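Local structure of ATP-dependent DNA helicase (Mycobacterium smegmatis, 5V9X) at residues Ser799-Trp802 and His803-Arg807. The protein probably uses ATP hydrolysis to move 3'-to-5' along single-stranded DNA and unwind RNA:DNA duplexes, as a helicase of the Lhr family. Numbering follows the deposited sequence.
Sequences SPLW and HQRQR
The first turn of helix 801-815 brings P800, at the N-cap position, against H803 and Q804. The helix belongs to the DEAD/H-associated region of this Lhr helicase. The carbonyl of P800 accepts two backbone amides. Q804 N donates to P800 O at 2.9 Å in a nearly straight bond. H803 N reaches the same oxygen from above the carbonyl plane, and its bond is more bent, at 131°. The regular helical pattern then continues, R805 N to L801 O and Q806 N to W802 O.

W802 folds its indole back over the start of the next residue. Its CG stands between the backbone N and the carbonyl carbon (chi1 70°), which lays the ring over H803. H803 CB sits over the centre of the six-membered ring in a CH-pi contact, 3.8 Å from the centroid. The imidazole turns its edge to the same ring, an edge-to-face pair with planes at 66°. S799 CB meets ND1 of the H803 imidazole at the ring edge, in its plane.

L801 and R805 pack one turn apart on another side of the helix. L801 CG lies over the centre of one guanidinium face, 3.6 Å from R805 CZ. The extended R805 chain carries that group past the leucine to E574, which forms a salt bridge with NH2. R781 of helix 774-786 also touches both side chains. The Q804 chain, extended beyond CG, runs back toward the start of the helix, and Q804 CG lies beside S799 OG, at 3.2 Å.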
# COMPACT_ATOMS: atom_id res chain seq x y z
N SER A 799 -11.45 5.68 -20.14
CA SER A 799 -12.03 7.01 -20.28
C SER A 799 -11.36 7.99 -19.33
O SER A 799 -10.92 7.61 -18.24
CB SER A 799 -13.53 6.96 -20.02
OG SER A 799 -13.81 6.33 -18.78
N PRO A 800 -11.26 9.26 -19.72
CA PRO A 800 -10.70 10.27 -18.81
C PRO A 800 -11.52 10.40 -17.54
O PRO A 800 -12.68 9.98 -17.46
CB PRO A 800 -10.74 11.56 -19.64
CG PRO A 800 -11.75 11.30 -20.71
CD PRO A 800 -11.65 9.84 -21.01
N LEU A 801 -10.89 10.99 -16.52
CA LEU A 801 -11.51 11.02 -15.20
C LEU A 801 -12.80 11.83 -15.20
O LEU A 801 -13.77 11.47 -14.52
CB LEU A 801 -10.52 11.56 -14.17
CG LEU A 801 -10.75 11.14 -12.72
CD1 LEU A 801 -10.93 9.63 -12.63
CD2 LEU A 801 -9.59 11.58 -11.88
N TRP A 802 -12.83 12.93 -15.95
CA TRP A 802 -14.06 13.72 -16.05
C TRP A 802 -15.20 12.89 -16.63
O TRP A 802 -16.37 13.12 -16.30
CB TRP A 802 -13.83 14.98 -16.88
CG TRP A 802 -13.62 14.72 -18.35
CD1 TRP A 802 -12.42 14.60 -18.99
CD2 TRP A 802 -14.63 14.55 -19.36
NE1 TRP A 802 -12.62 14.37 -20.33
CE2 TRP A 802 -13.96 14.33 -20.58
CE3 TRP A 802 -16.03 14.56 -19.34
CZ2 TRP A 802 -14.65 14.12 -21.78
CZ3 TRP A 802 -16.71 14.35 -20.53
CH2 TRP A 802 -16.02 14.14 -21.73
N HIS A 803 -14.88 11.94 -17.51
CA HIS A 803 -15.91 11.15 -18.17
C HIS A 803 -16.35 9.98 -17.31
O HIS A 803 -17.54 9.62 -17.30
CB HIS A 803 -15.39 10.65 -19.52
CG HIS A 803 -16.42 9.96 -20.35
ND1 HIS A 803 -16.32 8.63 -20.71
CD2 HIS A 803 -17.58 10.40 -20.89
CE1 HIS A 803 -17.37 8.29 -21.43
NE2 HIS A 803 -18.15 9.35 -21.56
N GLN A 804 -15.42 9.35 -16.58
CA GLN A 804 -15.81 8.36 -15.58
C GLN A 804 -16.79 8.97 -14.59
O GLN A 804 -17.85 8.38 -14.31
CB GLN A 804 -14.58 7.82 -14.86
CG GLN A 804 -13.78 6.79 -15.63
CD GLN A 804 -12.71 6.12 -14.78
OE1 GLN A 804 -12.64 6.32 -13.57
NE2 GLN A 804 -11.87 5.31 -15.42
N ARG A 805 -16.47 10.15 -14.06
CA ARG A 805 -17.33 10.80 -13.08
C ARG A 805 -18.72 11.06 -13.64
O ARG A 805 -19.73 10.76 -13.00
CB ARG A 805 -16.69 12.10 -12.61
CG ARG A 805 -15.43 11.91 -11.81
CD ARG A 805 -14.56 13.15 -11.87
NE ARG A 805 -13.44 13.06 -10.94
CZ ARG A 805 -12.38 13.85 -10.99
NH1 ARG A 805 -12.29 14.79 -11.92
NH2 ARG A 805 -11.41 13.71 -10.10
N GLN A 806 -18.78 11.63 -14.85
CA GLN A 806 -20.07 11.97 -15.45
C GLN A 806 -20.93 10.73 -15.65
O GLN A 806 -22.11 10.70 -15.26
CB GLN A 806 -19.85 12.70 -16.77
CG GLN A 806 -21.12 12.95 -17.56
CD GLN A 806 -20.86 13.74 -18.83
OE1 GLN A 806 -21.12 13.26 -19.93
NE2 GLN A 806 -20.35 14.96 -18.67
N ARG A 807 -20.36 9.68 -16.24
CA ARG A 807 -21.13 8.46 -16.48
C ARG A 807 -21.43 7.72 -15.18
O ARG A 807 -22.52 7.16 -15.02
CB ARG A 807 -20.39 7.55 -17.46
CG ARG A 807 -20.30 8.10 -18.88
CD ARG A 807 -21.67 8.29 -19.50
NE ARG A 807 -21.57 8.61 -20.92
CZ ARG A 807 -21.38 9.84 -21.40
NH1 ARG A 807 -21.28 10.86 -20.57
NH2 ARG A 807 -21.30 10.04 -22.71